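Local coordinates for beta-methylmalyl-CoA dehydratase (Chloroflexus aurantiacus, PDB 4E3E), which catalyses the reversible dehydration of beta-methylmalyl-CoA to mesaconyl-CoA, a step of the glyoxylate assimilation cycle, at residues Q54-E59 with A183-A188; T172-P177 with I307-V312; N263-A268 with A291-L296; S38-R43 with M219-L224. All blocks are in the same frame, centred on the assembly; numbering follows the deposited sequence.

In the fold
All four contacts sit in a hot-dog chain whose antiparallel sheet carries long helices. Interactions 2 and 3 (centres about 15 Å apart) join through strands 307-318 and 288-300, with a probable hydrogen bond of 2.9 Å between R311 O and L296 N. The centre of interaction 1 is about 18 Å from that of interaction 2; L58 CD2 packs against P177 O at 3.4 Å. Segments of interactions 1 and 2 alternate along the chain, tying 172-188 to both the sheet and helix 50-55; interaction 3 nests inside the loop closed by interaction 2, and interaction 1 inside that closed by interaction 4. Interaction 4, centred about 26 Å from the centres of both 1 and 2, joins helices 30-40 and 215-224 beside two other subunits.

Interaction 1. Residues Q54-E59 with A183-A188; sequences QSLGLE and ANYNLA
N184 reaches the end of helix 50-55 with its amide: ND2 lies 2.9 Å from S55 O, but the N-H points well off the oxygen, with an angle of only 116° at the hydrogen, and the bond is weak. The same nitrogen comes over S55 CB at 3.6 Å. N184 is poorly ordered and exposed, so the bond is at most a loose tether. S55 keeps its own hydroxyl for its helix, where OG bonds F52 O.

Next in the chain, Y185 supplies the apolar half of the contact. With CG anti to the backbone N (chi1 -166°), its ring swings back to L56, whose CD2 meets the ring edge close to its plane, 4.0 Å from CD1. The two side chains cross at a slant, and one methyl, CD2, makes the contact. L269 joins both of them, and Y178 and L46 pack on L56, which is thereby buried while N184 stays at the surface.

Beyond the ring, N186 turns away and serves its own segment: it is the N-cap of helix 187-190, OD1 accepting from H189 N.

On the facing segment the chain is held by a bond between G57 N and Q54 O, and by Q54 NE2 reaching forward to E59 O at 2.9 Å, nearly straight at 171° and within the plane of the amide. The positive phi of G57 and its bonds back into the last turn make this a Schellman motif, so the contact sets a helix C-terminus against the approach to an N-capped helix.

Interaction 2. Residues T172-P177 with I307-V312; sequences TDLTVP and IGALRV
V176 and I307 point straight at one another and meet tip to tip, CG1 of the valine against CD1 of the isoleucine at 3.8 Å. Each is an end methyl. On the valine, CG1 stands anti to the backbone N (chi1 -176°), while the isoleucine holds its CG1-CD1 arm extended (chi2 172°), which carries CD1 out to the valine, across backbones whose V176 and I307 CA atoms are 8.2 Å apart.

Two residues along each chain, the second pair is less evenly matched. L174 sends CD1 down to A309 CB, 4.2 Å away, so that a long side chain meets a short one and the CA atoms stay 9.2 Å apart. The two pairs follow each other in antiparallel sense, but the backbones are too distant to join as strands; side-chain packing alone links them.

Neighbouring strands take up the rest of L174: it also rests on T345 of strand 338-349 and on A272 and A273 of strand 270-278. I307 has further company in L347 and Y178. Near the far end of the strand segment, R311 makes salt bridges to D343 and D167, the latter earlier in the same connecting region, so a charged tie supplements the apolar one.

I307 and A309 lie on the sheet face turned away from helix 250-265, whereas L310 faces the helix side. The contact thus lays the long loop following strand 138-149 over the outer face of the sheet, joining the connection between the two halves of a double hot-dog fold to the second half.

Interaction 3. Residues N263-A268 with A291-L296; sequences NGLANA and AWSEIL
The helix-on-sheet packing of the hot-dog fold is made here by L265, at the end of helix 250-265, which drops its side chain onto S293 and I295 of strand 288-300. The leucine divides its two branches between them. CD1 sits against the serine, 3.9 Å from S293 OG and 4.0 Å from S293 CB, while CD2 reaches I295 CD1 at 4.2 Å. L265 and I295 run alongside one another, pointing opposite ways; I295 folds its CD1 back (chi2 -58°) rather than extending it. S293 and I295 lie two apart on the strand, so one leucine spans both.

The helix is irregular here: G264 has a positive phi of 126°, and the backbone then closes a type I turn in which A268 N bonds L265 O at 2.9 Å. This redirects the chain from the helix towards strand 270-278.

All three touching residues are buried, and the one polar side-chain group among them is satisfied. S293 OG bonds T314 OG1 on one neighbouring strand and H207 NE2 on the other, while the second ring nitrogen of that histidine, ND1, bonds N263 O at the helix end.

Interaction 4. Residues S38-R43 with M219-L224; sequences SLYGSR and MQATRL
A221 is met by two consecutive side chains from the end of helix 30-40. L39 lays CD1 against its backbone and methyl, 3.8 Å from A221 CA and 3.9 Å from A221 CB. Y40 brings its hydroxyl to that methyl roughly at right angles to the leucine's approach, with OH only 3.2 Å from A221 CB, a tight approach oblique to the ring. The other branch of L39, CD2, crosses the amide end of Q220 and lies 3.9 Å from OE1.

Outside this shell, the phenol is fixed by hydrogen bonds between Y40 OH and both H252 ND1, on helix 250-265, and Y225 OH; the imidazole also meets the tyrosine ring at a slant. Q220 stretches away from its helix, CG anti to the backbone N (chi1 178°), to an interface between subunits. There NE2 bonds both S38 OG and Q220 OE1 of the third subunit, and OE1 accepts from Q220 NE2 of the second, consistent with a closed ring of three glutamines in this assembly. S38 of the present chain in turn receives NE2 of Q220 from the second subunit.

The four touching residues are buried, and the contact itself is purely van der Waals. The small A221 side chain is consistent with the close approach of L39 and A221, whose CA atoms are 6.9 Å apart, while Y40 OH and the Q220 amide remain satisfied, the latter by neighbouring subunits.

Interaction 1. Residues Q54-E59 with A183-A188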
loop_
_atom_site.group_PDB
_atom_site.type_symbol
_atom_site.label_atom_id
_atom_site.label_comp_id
_atom_site.label_asym_id
_atom_site.label_seq_id
_atom_site.Cartn_x
_atom_site.Cartn_y
_atom_site.Cartn_z
ATOM N N GLN A 54 -13.205 3.983 -21.311
ATOM C CA GLN A 54 -14.455 3.665 -22.017
ATOM C C GLN A 54 -14.677 4.497 -23.273
ATOM O O GLN A 54 -15.246 4.003 -24.246
ATOM C CB GLN A 54 -15.659 3.772 -21.086
ATOM C CG GLN A 54 -15.707 2.623 -20.094
ATOM C CD GLN A 54 -16.695 2.847 -18.974
ATOM O OE1 GLN A 54 -17.130 3.970 -18.724
ATOM N NE2 GLN A 54 -17.041 1.774 -18.276
ATOM N N SER A 55 -14.215 5.749 -23.266
ATOM C CA SER A 55 -14.341 6.599 -24.453
ATOM C C SER A 55 -13.463 6.068 -25.597
ATOM O O SER A 55 -13.634 6.457 -26.753
ATOM C CB SER A 55 -13.973 8.044 -24.141
ATOM O OG SER A 55 -12.562 8.166 -23.980
ATOM N N LEU A 56 -12.526 5.184 -25.263
ATOM C CA LEU A 56 -11.692 4.533 -26.265
ATOM C C LEU A 56 -12.221 3.151 -26.621
ATOM O O LEU A 56 -11.591 2.423 -27.390
ATOM C CB LEU A 56 -10.241 4.447 -25.788
ATOM C CG LEU A 56 -9.620 5.791 -25.396
ATOM C CD1 LEU A 56 -8.158 5.605 -25.008
ATOM C CD2 LEU A 56 -9.773 6.843 -26.493
ATOM N N GLY A 57 -13.379 2.798 -26.069
ATOM C CA GLY A 57 -14.062 1.552 -26.436
ATOM C C GLY A 57 -13.699 0.362 -25.550
ATOM O O GLY A 57 -14.064 -0.751 -25.856
ATOM N N LEU A 58 -12.975 0.593 -24.460
ATOM C CA LEU A 58 -12.654 -0.467 -23.498
ATOM C C LEU A 58 -13.784 -0.631 -22.485
ATOM O O LEU A 58 -14.616 0.275 -22.323
ATOM C CB LEU A 58 -11.338 -0.145 -22.754
ATOM C CG LEU A 58 -10.074 -0.180 -23.624
ATOM C CD1 LEU A 58 -8.841 0.173 -22.817
ATOM C CD2 LEU A 58 -9.883 -1.528 -24.329
ATOM N N GLU A 59 -13.848 -1.763 -21.815
ATOM C CA GLU A 59 -14.871 -2.006 -20.811
ATOM C C GLU A 59 -14.761 -1.078 -19.626
ATOM O O GLU A 59 -15.739 -0.643 -19.087
ATOM C CB GLU A 59 -14.822 -3.440 -20.326
ATOM C CG GLU A 59 -14.953 -4.491 -21.406
ATOM C CD GLU A 59 -14.864 -5.903 -20.875
ATOM O OE1 GLU A 59 -15.153 -6.117 -19.693
ATOM O OE2 GLU A 59 -14.515 -6.810 -21.643
ATOM N N ALA A 183 -12.798 13.469 -32.181
ATOM C CA ALA A 183 -14.065 13.938 -31.618
ATOM C C ALA A 183 -14.288 13.472 -30.179
ATOM O O ALA A 183 -15.213 13.925 -29.507
ATOM C CB ALA A 183 -15.223 13.493 -32.503
ATOM N N ASN A 184 -13.424 12.585 -29.705
ATOM C CA ASN A 184 -13.649 11.882 -28.456
ATOM C C ASN A 184 -12.372 11.729 -27.630
ATOM O O ASN A 184 -12.334 10.937 -26.680
ATOM C CB ASN A 184 -14.231 10.500 -28.771
ATOM C CG ASN A 184 -15.226 10.023 -27.730
ATOM O OD1 ASN A 184 -15.982 10.812 -27.160
ATOM N ND2 ASN A 184 -15.242 8.716 -27.493
ATOM N N TYR A 185 -11.327 12.474 -27.989
ATOM C CA TYR A 185 -10.040 12.371 -27.276
ATOM C C TYR A 185 -9.655 13.684 -26.601
ATOM O O TYR A 185 -9.261 14.643 -27.269
ATOM C CB TYR A 185 -8.921 11.910 -28.226
ATOM C CG TYR A 185 -7.671 11.473 -27.503
ATOM C CD1 TYR A 185 -7.572 10.193 -26.966
ATOM C CD2 TYR A 185 -6.587 12.339 -27.346
ATOM C CE1 TYR A 185 -6.435 9.785 -26.293
ATOM C CE2 TYR A 185 -5.441 11.937 -26.675
ATOM C CZ TYR A 185 -5.377 10.658 -26.148
ATOM O OH TYR A 185 -4.254 10.232 -25.484
ATOM N N ASN A 186 -9.772 13.726 -25.274
ATOM C CA ASN A 186 -9.459 14.930 -24.528
ATOM C C ASN A 186 -7.956 15.065 -24.281
ATOM O O ASN A 186 -7.393 14.385 -23.427
ATOM C CB ASN A 186 -10.254 14.964 -23.215
ATOM C CG ASN A 186 -10.146 16.292 -22.506
ATOM O OD1 ASN A 186 -9.064 16.861 -22.373
ATOM N ND2 ASN A 186 -11.270 16.790 -22.034
ATOM N N LEU A 187 -7.321 15.951 -25.039
ATOM C CA LEU A 187 -5.880 16.192 -24.930
ATOM C C LEU A 187 -5.441 16.744 -23.569
ATOM O O LEU A 187 -4.375 16.376 -23.049
ATOM C CB LEU A 187 -5.414 17.139 -26.040
ATOM C CG LEU A 187 -5.456 16.627 -27.478
ATOM C CD1 LEU A 187 -5.257 17.791 -28.439
ATOM C CD2 LEU A 187 -4.414 15.540 -27.717
ATOM N N ALA A 188 -6.245 17.643 -23.004
ATOM C CA ALA A 188 -5.948 18.207 -21.686
ATOM C C ALA A 188 -5.961 17.097 -20.635
ATOM O O ALA A 188 -5.075 17.038 -19.782
ATOM C CB ALA A 188 -6.938 19.309 -21.329
#

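Interaction 2. Residues T172-P177 with I307-V312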
loop_
_atom_site.group_PDB
_atom_site.type_symbol
_atom_site.label_atom_id
_atom_site.label_comp_id
_atom_site.label_asym_id
_atom_site.label_seq_id
_atom_site.Cartn_x
_atom_site.Cartn_y
_atom_site.Cartn_z
ATOM N N THR A 172 2.951 -6.019 -37.140
ATOM C CA THR A 172 1.810 -6.828 -37.568
ATOM C C THR A 172 1.338 -7.784 -36.469
ATOM O O THR A 172 0.250 -8.340 -36.575
ATOM C CB THR A 172 2.135 -7.625 -38.841
ATOM O OG1 THR A 172 3.393 -8.287 -38.668
ATOM C CG2 THR A 172 2.228 -6.686 -40.051
ATOM N N ASP A 173 2.138 -7.959 -35.414
ATOM C CA ASP A 173 1.757 -8.806 -34.265
ATOM C C ASP A 173 1.154 -8.029 -33.083
ATOM O O ASP A 173 0.709 -8.637 -32.108
ATOM C CB ASP A 173 2.967 -9.609 -33.740
ATOM C CG ASP A 173 3.384 -10.737 -34.676
ATOM O OD1 ASP A 173 2.649 -11.063 -35.626
ATOM O OD2 ASP A 173 4.459 -11.312 -34.453
ATOM N N LEU A 174 1.160 -6.701 -33.153
ATOM C CA LEU A 174 0.696 -5.882 -32.028
ATOM C C LEU A 174 -0.813 -5.912 -31.887
ATOM O O LEU A 174 -1.522 -5.784 -32.866
ATOM C CB LEU A 174 1.142 -4.431 -32.189
ATOM C CG LEU A 174 2.645 -4.148 -32.298
ATOM C CD1 LEU A 174 2.894 -2.654 -32.407
ATOM C CD2 LEU A 174 3.394 -4.701 -31.106
ATOM N N THR A 175 -1.294 -6.071 -30.659
ATOM C CA THR A 175 -2.717 -5.915 -30.351
ATOM C C THR A 175 -3.010 -4.430 -30.145
ATOM O O THR A 175 -2.275 -3.748 -29.428
ATOM C CB THR A 175 -3.110 -6.730 -29.100
ATOM O OG1 THR A 175 -2.938 -8.120 -29.380
ATOM C CG2 THR A 175 -4.557 -6.492 -28.705
ATOM N N VAL A 176 -4.063 -3.934 -30.793
ATOM C CA VAL A 176 -4.480 -2.529 -30.677
ATOM C C VAL A 176 -5.934 -2.547 -30.201
ATOM O O VAL A 176 -6.858 -2.454 -31.013
ATOM C CB VAL A 176 -4.342 -1.764 -32.023
ATOM C CG1 VAL A 176 -4.692 -0.290 -31.856
ATOM C CG2 VAL A 176 -2.937 -1.908 -32.589
ATOM N N PRO A 177 -6.135 -2.678 -28.877
ATOM C CA PRO A 177 -7.424 -3.077 -28.294
ATOM C C PRO A 177 -8.411 -1.945 -28.087
ATOM O O PRO A 177 -9.519 -2.183 -27.622
ATOM C CB PRO A 177 -7.021 -3.624 -26.930
ATOM C CG PRO A 177 -5.766 -2.860 -26.568
ATOM C CD PRO A 177 -5.104 -2.445 -27.844
ATOM N N ILE A 307 -4.360 5.386 -34.625
ATOM C CA ILE A 307 -3.308 5.059 -33.681
ATOM C C ILE A 307 -2.087 4.601 -34.466
ATOM O O ILE A 307 -2.216 3.915 -35.471
ATOM C CB ILE A 307 -3.743 3.920 -32.715
ATOM C CG1 ILE A 307 -4.893 4.392 -31.825
ATOM C CG2 ILE A 307 -2.590 3.490 -31.806
ATOM C CD1 ILE A 307 -5.519 3.312 -30.971
ATOM N N GLY A 308 -0.905 4.988 -33.991
ATOM C CA GLY A 308 0.358 4.563 -34.572
ATOM C C GLY A 308 1.263 3.985 -33.500
ATOM O O GLY A 308 0.971 4.094 -32.302
ATOM N N ALA A 309 2.359 3.367 -33.927
ATOM C CA ALA A 309 3.335 2.827 -32.998
ATOM C C ALA A 309 4.615 3.643 -32.990
ATOM O O ALA A 309 5.027 4.188 -34.018
ATOM C CB ALA A 309 3.648 1.374 -33.330
ATOM N N LEU A 310 5.241 3.715 -31.826
ATOM C CA LEU A 310 6.599 4.241 -31.716
ATOM C C LEU A 310 7.446 3.204 -31.021
ATOM O O LEU A 310 7.032 2.619 -30.007
ATOM C CB LEU A 310 6.637 5.539 -30.910
ATOM C CG LEU A 310 5.880 6.771 -31.421
ATOM C CD1 LEU A 310 5.833 7.836 -30.327
ATOM C CD2 LEU A 310 6.492 7.337 -32.696
ATOM N N ARG A 311 8.620 2.954 -31.582
ATOM C CA ARG A 311 9.593 2.117 -30.914
ATOM C C ARG A 311 10.450 3.063 -30.095
ATOM O O ARG A 311 11.029 4.009 -30.638
ATOM C CB ARG A 311 10.442 1.312 -31.902
ATOM C CG ARG A 311 11.401 0.339 -31.206
ATOM C CD ARG A 311 12.225 -0.480 -32.193
ATOM N NE ARG A 311 13.038 -1.489 -31.502
ATOM C CZ ARG A 311 13.677 -2.492 -32.104
ATOM N NH1 ARG A 311 13.613 -2.642 -33.424
ATOM N NH2 ARG A 311 14.384 -3.354 -31.387
ATOM N N VAL A 312 10.498 2.821 -28.787
ATOM C CA VAL A 312 11.132 3.735 -27.848
ATOM C C VAL A 312 12.226 3.007 -27.091
ATOM O O VAL A 312 12.042 1.853 -26.687
ATOM C CB VAL A 312 10.094 4.301 -26.844
ATOM C CG1 VAL A 312 10.736 5.268 -25.832
ATOM C CG2 VAL A 312 8.929 4.971 -27.578
#

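Interaction 3. Residues N263-A268 with A291-L296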
loop_
_atom_site.group_PDB
_atom_site.type_symbol
_atom_site.label_atom_id
_atom_site.label_comp_id
_atom_site.label_asym_id
_atom_site.label_seq_id
_atom_site.Cartn_x
_atom_site.Cartn_y
_atom_site.Cartn_z
ATOM N N ASN A 263 6.322 12.519 -18.446
ATOM C CA ASN A 263 6.815 13.837 -18.765
ATOM C C ASN A 263 7.539 13.770 -20.106
ATOM O O ASN A 263 8.761 13.591 -20.151
ATOM C CB ASN A 263 7.761 14.367 -17.662
ATOM C CG ASN A 263 8.099 15.833 -17.856
ATOM O OD1 ASN A 263 7.410 16.538 -18.594
ATOM N ND2 ASN A 263 9.163 16.305 -17.199
ATOM N N GLY A 264 6.777 13.864 -21.197
ATOM C CA GLY A 264 7.361 13.898 -22.540
ATOM C C GLY A 264 6.788 12.856 -23.479
ATOM O O GLY A 264 6.931 12.973 -24.709
ATOM N N LEU A 265 6.157 11.831 -22.903
ATOM C CA LEU A 265 5.483 10.795 -23.692
ATOM C C LEU A 265 4.059 10.521 -23.188
ATOM O O LEU A 265 3.600 9.384 -23.220
ATOM C CB LEU A 265 6.322 9.505 -23.702
ATOM C CG LEU A 265 7.585 9.544 -24.573
ATOM C CD1 LEU A 265 8.562 8.448 -24.188
ATOM C CD2 LEU A 265 7.228 9.477 -26.063
ATOM N N ALA A 266 3.362 11.568 -22.739
ATOM C CA ALA A 266 2.037 11.427 -22.120
ATOM C C ALA A 266 1.003 10.699 -22.994
ATOM O O ALA A 266 0.161 9.972 -22.470
ATOM C CB ALA A 266 1.501 12.789 -21.690
ATOM N N ASN A 267 1.063 10.879 -24.315
ATOM C CA ASN A 267 0.081 10.212 -25.190
ATOM C C ASN A 267 0.467 8.789 -25.596
ATOM O O ASN A 267 -0.277 8.131 -26.340
ATOM C CB ASN A 267 -0.274 11.087 -26.409
ATOM C CG ASN A 267 -1.184 12.243 -26.032
ATOM O OD1 ASN A 267 -0.923 13.400 -26.377
ATOM N ND2 ASN A 267 -2.250 11.938 -25.306
ATOM N N ALA A 268 1.619 8.309 -25.096
ATOM C CA ALA A 268 2.003 6.905 -25.270
ATOM C C ALA A 268 1.142 6.078 -24.321
ATOM O O ALA A 268 1.597 5.643 -23.254
ATOM C CB ALA A 268 3.486 6.694 -24.993
ATOM N N ALA A 291 15.299 9.290 -15.989
ATOM C CA ALA A 291 15.089 8.601 -17.253
ATOM C C ALA A 291 15.175 9.562 -18.435
ATOM O O ALA A 291 14.872 10.759 -18.312
ATOM C CB ALA A 291 13.745 7.869 -17.250
ATOM N N TRP A 292 15.624 9.030 -19.566
ATOM C CA TRP A 292 15.480 9.707 -20.848
ATOM C C TRP A 292 15.117 8.715 -21.925
ATOM O O TRP A 292 15.401 7.519 -21.809
ATOM C CB TRP A 292 16.735 10.515 -21.199
ATOM C CG TRP A 292 17.965 9.680 -21.468
ATOM C CD1 TRP A 292 18.938 9.262 -20.554
ATOM C CD2 TRP A 292 18.396 9.139 -22.757
ATOM N NE1 TRP A 292 19.914 8.524 -21.183
ATOM C CE2 TRP A 292 19.645 8.408 -22.503
ATOM C CE3 TRP A 292 17.886 9.178 -24.052
ATOM C CZ2 TRP A 292 20.334 7.762 -23.514
ATOM C CZ3 TRP A 292 18.595 8.525 -25.068
ATOM C CH2 TRP A 292 19.787 7.834 -24.803
ATOM N N SER A 293 14.475 9.195 -22.979
ATOM C CA SER A 293 14.035 8.312 -24.059
ATOM C C SER A 293 14.484 8.779 -25.430
ATOM O O SER A 293 14.681 9.975 -25.659
ATOM C CB SER A 293 12.514 8.127 -24.046
ATOM O OG SER A 293 12.112 7.542 -22.814
ATOM N N GLU A 294 14.641 7.821 -26.338
ATOM C CA GLU A 294 14.890 8.126 -27.745
ATOM C C GLU A 294 13.772 7.506 -28.568
ATOM O O GLU A 294 13.346 6.381 -28.269
ATOM C CB GLU A 294 16.232 7.550 -28.177
ATOM C CG GLU A 294 16.528 7.734 -29.657
ATOM C CD GLU A 294 17.901 7.228 -30.036
ATOM O OE1 GLU A 294 18.638 6.779 -29.144
ATOM O OE2 GLU A 294 18.235 7.283 -31.233
ATOM N N ILE A 295 13.287 8.227 -29.584
ATOM C CA ILE A 295 12.375 7.616 -30.540
ATOM C C ILE A 295 13.242 6.860 -31.555
ATOM O O ILE A 295 13.857 7.482 -32.441
ATOM C CB ILE A 295 11.457 8.643 -31.256
ATOM C CG1 ILE A 295 10.725 9.562 -30.253
ATOM C CG2 ILE A 295 10.493 7.922 -32.213
ATOM C CD1 ILE A 295 9.853 8.850 -29.221
ATOM N N LEU A 296 13.317 5.531 -31.404
ATOM C CA LEU A 296 14.098 4.674 -32.315
ATOM C C LEU A 296 13.456 4.575 -33.691
ATOM O O LEU A 296 14.151 4.525 -34.709
ATOM C CB LEU A 296 14.255 3.270 -31.743
ATOM C CG LEU A 296 15.025 3.176 -30.426
ATOM C CD1 LEU A 296 15.054 1.735 -29.935
ATOM C CD2 LEU A 296 16.427 3.759 -30.575
#

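Interaction 4. Residues S38-R43 with M219-L224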
loop_
_atom_site.group_PDB
_atom_site.type_symbol
_atom_site.label_atom_id
_atom_site.label_comp_id
_atom_site.label_asym_id
_atom_site.label_seq_id
_atom_site.Cartn_x
_atom_site.Cartn_y
_atom_site.Cartn_z
ATOM N N SER A 38 0.398 3.848 -6.312
ATOM C CA SER A 38 1.010 4.436 -5.120
ATOM C C SER A 38 2.504 4.153 -5.068
ATOM O O SER A 38 3.256 4.779 -4.310
ATOM C CB SER A 38 0.323 3.890 -3.850
ATOM O OG SER A 38 0.715 2.540 -3.545
ATOM N N LEU A 39 2.935 3.183 -5.861
ATOM C CA LEU A 39 4.327 2.771 -5.844
ATOM C C LEU A 39 5.116 3.441 -6.979
ATOM O O LEU A 39 6.319 3.699 -6.832
ATOM C CB LEU A 39 4.418 1.242 -5.912
ATOM C CG LEU A 39 3.997 0.490 -4.642
ATOM C CD1 LEU A 39 3.708 -0.960 -5.043
ATOM C CD2 LEU A 39 5.129 0.579 -3.612
ATOM N N TYR A 40 4.445 3.742 -8.103
ATOM C CA TYR A 40 5.175 4.365 -9.220
ATOM C C TYR A 40 4.690 5.758 -9.615
ATOM O O TYR A 40 5.414 6.492 -10.283
ATOM C CB TYR A 40 5.249 3.433 -10.439
ATOM C CG TYR A 40 5.828 2.078 -10.090
ATOM C CD1 TYR A 40 7.208 1.904 -9.956
ATOM C CD2 TYR A 40 4.997 0.983 -9.846
ATOM C CE1 TYR A 40 7.747 0.674 -9.625
ATOM C CE2 TYR A 40 5.528 -0.259 -9.501
ATOM C CZ TYR A 40 6.905 -0.406 -9.399
ATOM O OH TYR A 40 7.448 -1.625 -9.053
ATOM N N GLY A 41 3.476 6.122 -9.208
ATOM C CA GLY A 41 2.929 7.435 -9.538
ATOM C C GLY A 41 2.580 7.606 -11.011
ATOM O O GLY A 41 2.568 8.723 -11.509
ATOM N N SER A 42 2.277 6.516 -11.718
ATOM C CA SER A 42 2.023 6.636 -13.143
ATOM C C SER A 42 0.784 7.511 -13.400
ATOM O O SER A 42 -0.270 7.314 -12.787
ATOM C CB SER A 42 1.875 5.268 -13.809
ATOM O OG SER A 42 1.165 5.385 -15.031
ATOM N N ARG A 43 0.929 8.487 -14.291
ATOM C CA ARG A 43 -0.182 9.398 -14.597
ATOM C C ARG A 43 -0.869 9.137 -15.936
ATOM O O ARG A 43 -1.722 9.922 -16.337
ATOM C CB ARG A 43 0.272 10.856 -14.520
ATOM C CG ARG A 43 0.503 11.347 -13.101
ATOM C CD ARG A 43 0.644 12.856 -13.102
ATOM N NE ARG A 43 1.995 13.230 -13.509
ATOM C CZ ARG A 43 2.298 14.321 -14.207
ATOM N NH1 ARG A 43 1.338 15.153 -14.593
ATOM N NH2 ARG A 43 3.563 14.569 -14.525
HETATM N N MSE A 219 10.374 -3.533 -1.919
HETATM C CA MSE A 219 9.923 -4.807 -1.288
HETATM C C MSE A 219 8.446 -4.920 -1.447
HETATM O O MSE A 219 7.924 -6.003 -1.784
HETATM C CB MSE A 219 10.283 -4.913 0.201
HETATM C CG MSE A 219 11.800 -5.073 0.323
HETATM SE SE MSE A 219 12.180 -5.117 2.261
HETATM C CE MSE A 219 11.407 -6.851 2.836
ATOM N N GLN A 220 7.731 -3.816 -1.239
ATOM C CA GLN A 220 6.266 -3.875 -1.369
ATOM C C GLN A 220 5.775 -4.185 -2.799
ATOM O O GLN A 220 4.793 -4.927 -2.977
ATOM C CB GLN A 220 5.589 -2.618 -0.787
ATOM C CG GLN A 220 4.046 -2.608 -0.937
ATOM C CD GLN A 220 3.415 -1.522 -0.058
ATOM O OE1 GLN A 220 3.896 -0.395 -0.032
ATOM N NE2 GLN A 220 2.360 -1.861 0.671
ATOM N N ALA A 221 6.436 -3.597 -3.803
ATOM C CA ALA A 221 6.118 -3.882 -5.192
ATOM C C ALA A 221 6.434 -5.348 -5.476
ATOM O O ALA A 221 5.607 -6.067 -6.051
ATOM C CB ALA A 221 6.880 -2.946 -6.145
ATOM N N THR A 222 7.595 -5.798 -5.017
ATOM C CA THR A 222 8.036 -7.186 -5.280
ATOM C C THR A 222 7.072 -8.227 -4.664
ATOM O O THR A 222 6.787 -9.271 -5.289
ATOM C CB THR A 222 9.496 -7.384 -4.817
ATOM O OG1 THR A 222 10.298 -6.322 -5.366
ATOM C CG2 THR A 222 10.066 -8.742 -5.283
ATOM N N ARG A 223 6.547 -7.932 -3.463
ATOM C CA ARG A 223 5.530 -8.792 -2.817
ATOM C C ARG A 223 4.195 -8.747 -3.537
ATOM O O ARG A 223 3.474 -9.768 -3.604
ATOM C CB ARG A 223 5.350 -8.433 -1.337
ATOM C CG ARG A 223 6.476 -8.962 -0.448
ATOM C CD ARG A 223 6.462 -8.304 0.923
ATOM N NE ARG A 223 7.247 -9.073 1.873
ATOM C CZ ARG A 223 7.885 -8.576 2.930
ATOM N NH1 ARG A 223 7.847 -7.271 3.200
ATOM N NH2 ARG A 223 8.570 -9.399 3.720
ATOM N N LEU A 224 3.853 -7.579 -4.081
ATOM C CA LEU A 224 2.608 -7.446 -4.853
ATOM C C LEU A 224 2.662 -8.417 -6.039
ATOM O O LEU A 224 1.645 -9.016 -6.423
ATOM C CB LEU A 224 2.406 -6.002 -5.336
ATOM C CG LEU A 224 1.145 -5.725 -6.172
ATOM C CD1 LEU A 224 -0.114 -5.881 -5.323
ATOM C CD2 LEU A 224 1.188 -4.342 -6.806
#